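PDB 5BKA: hydroxylacyl-CoA dehydrogenase from Streptomyces coelicolor, which probably takes part in the biosynthesis of the polyketide actinorhodin as a noncanonical NTF2-like, SnoaL-type protein. Local coordinates for residues 34-45 with 54-65; 92-101 with 113-124. One frame throughout, in Å; residues are numbered along the deposited sequence.

Contact 1 (34-45 with 54-65); sequences AATFTEDGEFRH and TRAGITAVLEDF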
loop_
_atom_site.group_PDB
_atom_site.type_symbol
_atom_site.label_atom_id
_atom_site.label_comp_id
_atom_site.label_asym_id
_atom_site.label_seq_id
_atom_site.Cartn_x
_atom_site.Cartn_y
_atom_site.Cartn_z
ATOM N N ALA B 34 -9.037 -16.696 -9.706
ATOM C CA ALA B 34 -9.710 -17.829 -9.078
ATOM C C ALA B 34 -8.736 -18.960 -8.774
ATOM O O ALA B 34 -8.964 -19.742 -7.844
ATOM C CB ALA B 34 -10.845 -18.330 -9.971
ATOM N N ALA B 35 -7.654 -19.070 -9.550
ATOM C CA ALA B 35 -6.664 -20.113 -9.313
ATOM C C ALA B 35 -5.897 -19.910 -8.012
ATOM O O ALA B 35 -5.274 -20.859 -7.524
ATOM C CB ALA B 35 -5.688 -20.190 -10.487
ATOM N N THR B 36 -5.922 -18.705 -7.441
ATOM C CA THR B 36 -5.316 -18.474 -6.136
ATOM C C THR B 36 -6.216 -18.916 -4.990
ATOM O O THR B 36 -5.798 -18.845 -3.830
ATOM C CB THR B 36 -4.958 -16.993 -5.967
ATOM O OG1 THR B 36 -6.157 -16.217 -5.851
ATOM C CG2 THR B 36 -4.152 -16.497 -7.159
ATOM N N PHE B 37 -7.425 -19.374 -5.293
ATOM C CA PHE B 37 -8.349 -19.952 -4.331
ATOM C C PHE B 37 -8.224 -21.470 -4.318
ATOM O O PHE B 37 -7.707 -22.085 -5.254
ATOM C CB PHE B 37 -9.796 -19.583 -4.673
ATOM C CG PHE B 37 -10.200 -18.202 -4.253
ATOM C CD1 PHE B 37 -9.768 -17.093 -4.959
ATOM C CD2 PHE B 37 -11.044 -18.015 -3.171
ATOM C CE1 PHE B 37 -10.152 -15.821 -4.582
ATOM C CE2 PHE B 37 -11.433 -16.746 -2.788
ATOM C CZ PHE B 37 -10.989 -15.648 -3.496
ATOM N N THR B 38 -8.711 -22.072 -3.237
ATOM C CA THR B 38 -8.912 -23.512 -3.242
ATOM C C THR B 38 -10.006 -23.865 -4.246
ATOM O O THR B 38 -10.803 -23.017 -4.659
ATOM C CB THR B 38 -9.293 -24.017 -1.849
ATOM O OG1 THR B 38 -10.337 -23.198 -1.308
ATOM C CG2 THR B 38 -8.091 -23.980 -0.918
ATOM N N GLU B 39 -10.039 -25.139 -4.648
ATOM C CA GLU B 39 -11.013 -25.553 -5.651
ATOM C C GLU B 39 -12.443 -25.500 -5.127
ATOM O O GLU B 39 -13.379 -25.418 -5.927
ATOM C CB GLU B 39 -10.688 -26.956 -6.167
ATOM C CG GLU B 39 -9.727 -26.954 -7.347
ATOM C CD GLU B 39 -10.446 -26.917 -8.684
ATOM O OE1 GLU B 39 -11.681 -26.735 -8.691
ATOM O OE2 GLU B 39 -9.775 -27.059 -9.729
ATOM N N ASP B 40 -12.634 -25.554 -3.809
ATOM C CA ASP B 40 -13.915 -25.242 -3.191
ATOM C C ASP B 40 -13.957 -23.803 -2.689
ATOM O O ASP B 40 -14.640 -23.508 -1.703
ATOM C CB ASP B 40 -14.217 -26.213 -2.049
ATOM C CG ASP B 40 -13.101 -26.276 -1.025
ATOM O OD1 ASP B 40 -12.051 -25.636 -1.242
ATOM O OD2 ASP B 40 -13.275 -26.965 0.002
ATOM N N GLY B 41 -13.227 -22.905 -3.351
ATOM C CA GLY B 41 -13.087 -21.531 -2.910
ATOM C C GLY B 41 -14.398 -20.825 -2.660
ATOM O O GLY B 41 -15.364 -21.015 -3.399
ATOM N N GLU B 42 -14.432 -20.006 -1.618
ATOM C CA GLU B 42 -15.629 -19.297 -1.198
ATOM C C GLU B 42 -15.371 -17.803 -1.335
ATOM O O GLU B 42 -14.376 -17.291 -0.810
ATOM C CB GLU B 42 -15.947 -19.687 0.250
ATOM C CG GLU B 42 -17.225 -19.155 0.846
ATOM C CD GLU B 42 -17.966 -20.218 1.621
ATOM O OE1 GLU B 42 -18.837 -19.863 2.437
ATOM O OE2 GLU B 42 -17.678 -21.413 1.405
ATOM N N PHE B 43 -16.258 -17.099 -2.032
ATOM C CA PHE B 43 -16.093 -15.665 -2.259
ATOM C C PHE B 43 -17.425 -14.950 -2.097
ATOM O O PHE B 43 -18.359 -15.192 -2.870
ATOM C CB PHE B 43 -15.508 -15.397 -3.648
ATOM C CG PHE B 43 -15.388 -13.945 -3.979
ATOM C CD1 PHE B 43 -14.579 -13.116 -3.224
ATOM C CD2 PHE B 43 -16.069 -13.410 -5.056
ATOM C CE1 PHE B 43 -14.458 -11.769 -3.529
ATOM C CE2 PHE B 43 -15.954 -12.065 -5.372
ATOM C CZ PHE B 43 -15.145 -11.241 -4.605
ATOM N N ARG B 44 -17.509 -14.051 -1.117
ATOM C CA ARG B 44 -18.688 -13.210 -0.912
ATOM C C ARG B 44 -18.342 -11.788 -1.348
ATOM O O ARG B 44 -17.634 -11.066 -0.638
ATOM C CB ARG B 44 -19.149 -13.254 0.540
ATOM C CG ARG B 44 -20.477 -12.561 0.777
ATOM C CD ARG B 44 -21.363 -13.340 1.734
ATOM N NE ARG B 44 -22.775 -13.015 1.547
ATOM C CZ ARG B 44 -23.741 -13.360 2.392
ATOM N NH1 ARG B 44 -23.449 -14.043 3.491
ATOM N NH2 ARG B 44 -24.998 -13.021 2.139
ATOM N N HIS B 45 -18.846 -11.394 -2.521
ATOM C CA HIS B 45 -18.575 -10.058 -3.046
ATOM C C HIS B 45 -19.207 -8.980 -2.178
ATOM O O HIS B 45 -18.620 -7.909 -1.981
ATOM C CB HIS B 45 -19.091 -9.955 -4.482
ATOM C CG HIS B 45 -18.360 -8.956 -5.324
ATOM N ND1 HIS B 45 -17.339 -9.309 -6.180
ATOM C CD2 HIS B 45 -18.509 -7.615 -5.450
ATOM C CE1 HIS B 45 -16.887 -8.229 -6.792
ATOM N NE2 HIS B 45 -17.580 -7.188 -6.368
ATOM N N THR B 54 -16.469 -22.518 -5.603
ATOM C CA THR B 54 -15.586 -23.116 -6.604
ATOM C C THR B 54 -15.009 -22.077 -7.560
ATOM O O THR B 54 -15.547 -20.974 -7.698
ATOM C CB THR B 54 -16.301 -24.213 -7.403
ATOM O OG1 THR B 54 -17.209 -23.618 -8.340
ATOM C CG2 THR B 54 -17.061 -25.161 -6.478
ATOM N N ARG B 55 -13.897 -22.427 -8.210
ATOM C CA ARG B 55 -13.224 -21.498 -9.114
ATOM C C ARG B 55 -14.132 -21.078 -10.263
ATOM O O ARG B 55 -14.140 -19.908 -10.661
ATOM C CB ARG B 55 -11.931 -22.125 -9.635
ATOM C CG ARG B 55 -10.882 -22.280 -8.549
ATOM C CD ARG B 55 -9.608 -22.931 -9.055
ATOM N NE ARG B 55 -8.643 -23.093 -7.971
ATOM C CZ ARG B 55 -7.607 -23.925 -8.004
ATOM N NH1 ARG B 55 -7.393 -24.679 -9.075
ATOM N NH2 ARG B 55 -6.785 -24.002 -6.967
ATOM N N ALA B 56 -14.887 -22.025 -10.823
ATOM C CA ALA B 56 -15.809 -21.690 -11.903
ATOM C C ALA B 56 -16.883 -20.719 -11.425
ATOM O O ALA B 56 -17.264 -19.795 -12.153
ATOM C CB ALA B 56 -16.443 -22.961 -12.468
ATOM N N GLY B 57 -17.391 -20.924 -10.208
ATOM C CA GLY B 57 -18.358 -19.991 -9.651
ATOM C C GLY B 57 -17.766 -18.618 -9.399
ATOM O O GLY B 57 -18.416 -17.598 -9.637
ATOM N N ILE B 58 -16.528 -18.572 -8.904
ATOM C CA ILE B 58 -15.862 -17.294 -8.675
ATOM C C ILE B 58 -15.615 -16.583 -10.000
ATOM O O ILE B 58 -15.832 -15.370 -10.121
ATOM C CB ILE B 58 -14.558 -17.499 -7.884
ATOM C CG1 ILE B 58 -14.869 -18.058 -6.497
ATOM C CG2 ILE B 58 -13.786 -16.189 -7.770
ATOM C CD1 ILE B 58 -13.649 -18.428 -5.690
ATOM N N THR B 59 -15.162 -17.328 -11.015
ATOM C CA THR B 59 -14.976 -16.737 -12.338
ATOM C C THR B 59 -16.272 -16.139 -12.869
ATOM O O THR B 59 -16.272 -15.020 -13.394
ATOM C CB THR B 59 -14.430 -17.781 -13.311
ATOM O OG1 THR B 59 -13.132 -18.211 -12.886
ATOM C CG2 THR B 59 -14.382 -17.228 -14.731
ATOM N N ALA B 60 -17.386 -16.863 -12.743
ATOM C CA ALA B 60 -18.669 -16.369 -13.235
ATOM C C ALA B 60 -19.053 -15.067 -12.548
ATOM O O ALA B 60 -19.484 -14.112 -13.202
ATOM C CB ALA B 60 -19.752 -17.427 -13.026
ATOM N N VAL B 61 -18.917 -15.021 -11.220
ATOM C CA VAL B 61 -19.243 -13.812 -10.466
ATOM C C VAL B 61 -18.398 -12.635 -10.943
ATOM O O VAL B 61 -18.888 -11.504 -11.065
ATOM C CB VAL B 61 -19.067 -14.066 -8.957
ATOM C CG1 VAL B 61 -18.725 -12.782 -8.223
ATOM C CG2 VAL B 61 -20.321 -14.699 -8.378
ATOM N N LEU B 62 -17.123 -12.885 -11.240
ATOM C CA LEU B 62 -16.239 -11.801 -11.654
ATOM C C LEU B 62 -16.640 -11.241 -13.014
ATOM O O LEU B 62 -16.656 -10.019 -13.204
ATOM C CB LEU B 62 -14.792 -12.290 -11.689
ATOM C CG LEU B 62 -14.163 -12.672 -10.352
ATOM C CD1 LEU B 62 -12.781 -13.266 -10.560
ATOM C CD2 LEU B 62 -14.098 -11.473 -9.415
ATOM N N GLU B 63 -16.949 -12.117 -13.975
ATOM C CA GLU B 63 -17.449 -11.669 -15.273
ATOM C C GLU B 63 -18.711 -10.821 -15.143
ATOM O O GLU B 63 -18.847 -9.801 -15.830
ATOM C CB GLU B 63 -17.696 -12.873 -16.178
ATOM C CG GLU B 63 -16.553 -13.144 -17.135
ATOM C CD GLU B 63 -16.636 -14.509 -17.784
ATOM O OE1 GLU B 63 -17.530 -14.710 -18.630
ATOM O OE2 GLU B 63 -15.819 -15.383 -17.429
ATOM N N ASP B 64 -19.653 -11.233 -14.288
ATOM C CA ASP B 64 -20.939 -10.542 -14.221
ATOM C C ASP B 64 -20.780 -9.130 -13.666
ATOM O O ASP B 64 -21.239 -8.156 -14.277
ATOM C CB ASP B 64 -21.936 -11.337 -13.377
ATOM C CG ASP B 64 -23.359 -10.830 -13.540
ATOM O OD1 ASP B 64 -23.666 -9.735 -13.028
ATOM O OD2 ASP B 64 -24.169 -11.523 -14.187
ATOM N N PHE B 65 -20.131 -8.997 -12.509
ATOM C CA PHE B 65 -19.859 -7.675 -11.954
ATOM C C PHE B 65 -18.935 -6.860 -12.848
ATOM O O PHE B 65 -18.783 -5.652 -12.634
ATOM C CB PHE B 65 -19.247 -7.805 -10.556
ATOM C CG PHE B 65 -20.244 -8.151 -9.479
ATOM C CD1 PHE B 65 -20.007 -9.208 -8.614
ATOM C CD2 PHE B 65 -21.410 -7.416 -9.325
ATOM C CE1 PHE B 65 -20.915 -9.533 -7.623
ATOM C CE2 PHE B 65 -22.322 -7.734 -8.332
ATOM C CZ PHE B 65 -22.073 -8.794 -7.482
#

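Contact 2 (92-101 with 113-124); sequences SITATSYCLV and FGPSCLVHDVLV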
loop_
_atom_site.group_PDB
_atom_site.type_symbol
_atom_site.label_atom_id
_atom_site.label_comp_id
_atom_site.label_asym_id
_atom_site.label_seq_id
_atom_site.Cartn_x
_atom_site.Cartn_y
_atom_site.Cartn_z
ATOM N N SER B 92 -4.907 -22.968 9.476
ATOM C CA SER B 92 -5.255 -21.904 8.548
ATOM C C SER B 92 -4.696 -20.569 9.031
ATOM O O SER B 92 -4.380 -20.384 10.210
ATOM C CB SER B 92 -6.773 -21.805 8.388
ATOM O OG SER B 92 -7.233 -22.615 7.320
ATOM N N ILE B 93 -4.569 -19.635 8.095
ATOM C CA ILE B 93 -4.122 -18.276 8.375
ATOM C C ILE B 93 -5.306 -17.352 8.152
ATOM O O ILE B 93 -5.861 -17.295 7.046
ATOM C CB ILE B 93 -2.932 -17.874 7.495
ATOM C CG1 ILE B 93 -1.772 -18.859 7.689
ATOM C CG2 ILE B 93 -2.487 -16.451 7.814
ATOM C CD1 ILE B 93 -1.317 -18.998 9.128
ATOM N N THR B 94 -5.709 -16.648 9.206
ATOM C CA THR B 94 -6.782 -15.668 9.124
ATOM C C THR B 94 -6.146 -14.359 8.662
ATOM O O THR B 94 -5.179 -13.894 9.275
ATOM C CB THR B 94 -7.403 -15.464 10.505
ATOM O OG1 THR B 94 -6.344 -15.478 11.483
ATOM C CG2 THR B 94 -8.248 -16.705 10.832
ATOM N N ALA B 95 -6.659 -13.757 7.598
ATOM C CA ALA B 95 -6.113 -12.473 7.178
ATOM C C ALA B 95 -7.217 -11.430 7.089
ATOM O O ALA B 95 -8.293 -11.697 6.543
ATOM C CB ALA B 95 -5.380 -12.587 5.839
ATOM N N THR B 96 -6.946 -10.247 7.636
ATOM C CA THR B 96 -7.845 -9.104 7.531
ATOM C C THR B 96 -7.063 -7.921 6.980
ATOM O O THR B 96 -6.034 -7.538 7.545
ATOM C CB THR B 96 -8.459 -8.746 8.888
ATOM O OG1 THR B 96 -9.200 -9.863 9.392
ATOM C CG2 THR B 96 -9.393 -7.550 8.746
ATOM N N SER B 97 -7.551 -7.344 5.885
ATOM C CA SER B 97 -6.882 -6.233 5.227
ATOM C C SER B 97 -7.888 -5.146 4.881
ATOM O O SER B 97 -9.072 -5.418 4.661
ATOM C CB SER B 97 -6.159 -6.682 3.948
ATOM O OG SER B 97 -5.306 -7.781 4.203
ATOM N N TYR B 98 -7.403 -3.910 4.844
ATOM C CA TYR B 98 -8.155 -2.827 4.235
ATOM C C TYR B 98 -8.078 -2.959 2.722
ATOM O O TYR B 98 -7.072 -3.414 2.170
ATOM C CB TYR B 98 -7.601 -1.463 4.652
ATOM C CG TYR B 98 -7.700 -1.130 6.126
ATOM C CD1 TYR B 98 -8.432 -1.923 6.999
ATOM C CD2 TYR B 98 -7.052 -0.016 6.641
ATOM C CE1 TYR B 98 -8.517 -1.611 8.345
ATOM C CE2 TYR B 98 -7.129 0.302 7.979
ATOM C CZ TYR B 98 -7.862 -0.495 8.828
ATOM O OH TYR B 98 -7.935 -0.172 10.161
ATOM N N CYS B 99 -9.144 -2.547 2.047
ATOM C CA CYS B 99 -9.122 -2.477 0.595
ATOM C C CYS B 99 -9.851 -1.225 0.137
ATOM O O CYS B 99 -10.903 -0.872 0.677
ATOM C CB CYS B 99 -9.759 -3.720 -0.047
ATOM S SG CYS B 99 -9.989 -3.612 -1.846
ATOM N N LEU B 100 -9.292 -0.567 -0.874
ATOM C CA LEU B 100 -9.874 0.633 -1.461
ATOM C C LEU B 100 -9.891 0.445 -2.969
ATOM O O LEU B 100 -8.842 0.220 -3.583
ATOM C CB LEU B 100 -9.085 1.892 -1.080
ATOM C CG LEU B 100 -9.549 3.215 -1.706
ATOM C CD1 LEU B 100 -10.965 3.575 -1.268
ATOM C CD2 LEU B 100 -8.583 4.344 -1.370
ATOM N N VAL B 101 -11.075 0.531 -3.559
ATOM C CA VAL B 101 -11.243 0.316 -4.989
ATOM C C VAL B 101 -11.087 1.645 -5.710
ATOM O O VAL B 101 -11.697 2.651 -5.327
ATOM C CB VAL B 101 -12.608 -0.324 -5.292
ATOM C CG1 VAL B 101 -12.766 -0.554 -6.787
ATOM C CG2 VAL B 101 -12.761 -1.628 -4.525
ATOM N N PHE B 113 -13.121 6.986 -6.281
ATOM C CA PHE B 113 -12.810 6.042 -5.212
ATOM C C PHE B 113 -14.061 5.428 -4.586
ATOM O O PHE B 113 -15.143 6.019 -4.599
ATOM C CB PHE B 113 -12.006 6.741 -4.107
ATOM C CG PHE B 113 -10.683 7.292 -4.562
ATOM C CD1 PHE B 113 -9.541 6.522 -4.470
ATOM C CD2 PHE B 113 -10.579 8.576 -5.086
ATOM C CE1 PHE B 113 -8.321 7.006 -4.881
ATOM C CE2 PHE B 113 -9.347 9.073 -5.508
ATOM C CZ PHE B 113 -8.217 8.280 -5.402
ATOM N N GLY B 114 -13.903 4.232 -4.024
ATOM C CA GLY B 114 -15.002 3.550 -3.385
ATOM C C GLY B 114 -15.311 2.256 -4.107
ATOM O O GLY B 114 -15.160 2.153 -5.327
ATOM N N PRO B 115 -15.733 1.229 -3.361
ATOM C CA PRO B 115 -15.904 1.335 -1.911
ATOM C C PRO B 115 -14.617 1.131 -1.105
ATOM O O PRO B 115 -13.618 0.631 -1.629
ATOM C CB PRO B 115 -16.902 0.222 -1.611
ATOM C CG PRO B 115 -16.582 -0.825 -2.635
ATOM C CD PRO B 115 -16.123 -0.100 -3.872
ATOM N N SER B 116 -14.651 1.549 0.158
ATOM C CA SER B 116 -13.639 1.180 1.137
ATOM C C SER B 116 -14.111 -0.090 1.833
ATOM O O SER B 116 -15.257 -0.163 2.285
ATOM C CB SER B 116 -13.426 2.316 2.143
ATOM O OG SER B 116 -12.589 1.933 3.221
ATOM N N CYS B 117 -13.242 -1.095 1.903
ATOM C CA CYS B 117 -13.668 -2.432 2.290
ATOM C C CYS B 117 -12.739 -3.040 3.331
ATOM O O CYS B 117 -11.575 -2.657 3.470
ATOM C CB CYS B 117 -13.735 -3.380 1.080
ATOM S SG CYS B 117 -14.383 -2.655 -0.438
ATOM N N LEU B 118 -13.286 -4.013 4.057
ATOM C CA LEU B 118 -12.519 -4.946 4.868
ATOM C C LEU B 118 -12.517 -6.289 4.152
ATOM O O LEU B 118 -13.570 -6.760 3.711
ATOM C CB LEU B 118 -13.120 -5.092 6.268
ATOM C CG LEU B 118 -12.805 -4.018 7.312
ATOM C CD1 LEU B 118 -13.435 -4.375 8.647
ATOM C CD2 LEU B 118 -11.309 -3.839 7.465
ATOM N N VAL B 119 -11.342 -6.897 4.028
ATOM C CA VAL B 119 -11.183 -8.173 3.340
ATOM C C VAL B 119 -10.831 -9.227 4.381
ATOM O O VAL B 119 -9.733 -9.210 4.948
ATOM C CB VAL B 119 -10.114 -8.098 2.242
ATOM C CG1 VAL B 119 -9.981 -9.441 1.543
ATOM C CG2 VAL B 119 -10.460 -7.007 1.242
ATOM N N HIS B 120 -11.762 -10.145 4.630
ATOM C CA HIS B 120 -11.573 -11.229 5.588
ATOM C C HIS B 120 -11.208 -12.491 4.817
ATOM O O HIS B 120 -12.042 -13.050 4.093
ATOM C CB HIS B 120 -12.830 -11.441 6.426
ATOM C CG HIS B 120 -13.268 -10.219 7.170
ATOM N ND1 HIS B 120 -12.665 -9.805 8.338
ATOM C CD2 HIS B 120 -14.248 -9.319 6.914
ATOM C CE1 HIS B 120 -13.253 -8.704 8.770
ATOM N NE2 HIS B 120 -14.218 -8.388 7.924
ATOM N N ASP B 121 -9.969 -12.943 4.979
ATOM C CA ASP B 121 -9.450 -14.060 4.206
ATOM C C ASP B 121 -9.112 -15.233 5.114
ATOM O O ASP B 121 -8.724 -15.050 6.272
ATOM C CB ASP B 121 -8.197 -13.655 3.422
ATOM C CG ASP B 121 -8.520 -12.918 2.138
ATOM O OD1 ASP B 121 -9.706 -12.874 1.752
ATOM O OD2 ASP B 121 -7.580 -12.386 1.511
ATOM N N VAL B 122 -9.257 -16.438 4.567
ATOM C CA VAL B 122 -8.772 -17.662 5.192
ATOM C C VAL B 122 -7.785 -18.308 4.225
ATOM O O VAL B 122 -8.173 -18.739 3.131
ATOM C CB VAL B 122 -9.924 -18.619 5.539
ATOM C CG1 VAL B 122 -9.368 -19.905 6.145
ATOM C CG2 VAL B 122 -10.900 -17.960 6.492
ATOM N N LEU B 123 -6.515 -18.364 4.630
ATOM C CA LEU B 123 -5.419 -18.864 3.812
ATOM C C LEU B 123 -5.011 -20.251 4.287
ATOM O O LEU B 123 -5.001 -20.520 5.491
ATOM C CB LEU B 123 -4.232 -17.908 3.864
ATOM C CG LEU B 123 -4.414 -16.572 3.137
ATOM C CD1 LEU B 123 -3.418 -15.536 3.632
ATOM C CD2 LEU B 123 -4.286 -16.769 1.637
ATOM N N VAL B 124 -4.646 -21.122 3.345
ATOM C CA VAL B 124 -4.173 -22.455 3.688
ATOM C C VAL B 124 -2.870 -22.744 2.958
ATOM O O VAL B 124 -2.532 -22.125 1.948
ATOM C CB VAL B 124 -5.206 -23.560 3.365
ATOM C CG1 VAL B 124 -6.461 -23.402 4.205
ATOM C CG2 VAL B 124 -5.539 -23.577 1.881
HETATM O O HOH W 1 -10.881 -12.016 8.979
HETATM O O HOH W 2 -6.789 -9.942 4.227
#

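Contact 1 (34-45 with 54-65)
Arg55, with CG beside its backbone N and the chain extended from there to NE (chi2 179°), stretches from the first turn of helix 54-65 to the backbone of Phe37. Two of its nitrogens share one acceptor, side-on and in the guanidinium plane: Arg55 NH2 lies 2.7 Å from Phe37 O, almost in line with the C=O bond, and Arg55 NE lies 3.0 Å from Phe37 O, above the carbonyl plane. Glu39 CG sits over one guanidinium face and Ala35 CA over the opposite one, which should limit its tilt. Glu39 OE2 is 3.4 Å from Arg55 NH1 but well out of plane, so this salt bridge rests on charge alone. Arginine suits the place: its chain spans the gap, and its planar end offers two N-H groups to a single carbonyl oxygen.

One turn on, Ile58 extends CD1 over a face of the Phe37 ring, 3.9 Å from its centroid, a CH-pi contact. Gly41, ending the type I turn from Thr38, suits its place because a beta carbon here would press on Ile58 CD1 and clash with Thr38 O. Farther along, Phe43 CB meets Ile58 CG1 at 4.0 Å, and Val61 CG1 lies at the edge of the Phe43 ring. The row finishes with His45 stacked face-to-face on Phe65, centroids 4.2 Å apart and planes at 30°.

Thr54 OG1 accepts from Gly57 N, three residues on, an ST motif. Strand 41-44 and helix 54-65 run nearly parallel, 25° apart, an arrangement consistent with the NTF2-like fold, in which helices pack against a curved sheet.

Contact 2 (92-101 with 113-124)
Tyr98 turns its ring edge to Leu118, whose CD2 lies near the ring plane, 3.5 Å from Tyr98 CD1; the same ring meets Trp79 of the second subunit. Both residues belong to an antiparallel beta hairpin, strands 93-105 and 112-124, set between strands 132-140 and 74-87 in the sheet of the NTF2-like fold. The His120 ring has a water at its edge, in plane. Thr96 OG1, held beside its backbone N (chi1 -60°), meets the same water, which bridges the two side chains. Phe113 touches Leu100 CD2 and packs edge-to-face with Phe113 of each of the other two subunits.

Paired backbone bonds run from Ile93 and Leu123 to Cys99 and Cys117; the one from Asp121 N to Ala95 O is 2.6 Å long. The face bearing Tyr98, Thr96 and Leu118 looks to the second subunit, where Asp26 binds Tyr98 OH. On the other face, Ala95 touches Tyr18 of helix 10-26, and its small side chain probably lets the helix lie close; Asp121 forms a salt bridge with Arg136.

Toward the turn of the hairpin, Gly114, at backbone angles that call for glycine, precedes a cis peptide bond to Pro115. Proline has no N-H to give, and Val101 O accepts instead from Gly114 N at 3.0 Å.

How the contacts relate
From the N terminus, the chain passes through helix 10-26 and helix 30-35 into strand 41-44, and contact 1 closes the first loop when helix 54-67 returns beside residues 34-45. Strand 74-87 follows, and contact 2 then closes a second loop as residues 113-124 turn back along 92-101. The two contacts are in series, neither enclosing nor crossing the other, with centres about 15 Å apart. Contact 1 ties a helix to the 41-44 side of the sheet, whereas contact 2 builds the hairpin and faces the neighbouring subunits. Strand 132-140 lies between strands 41-44 and 112-124, and the contacts meet directly where Thr38 CG2 packs 3.8 Å from Val124 CG2.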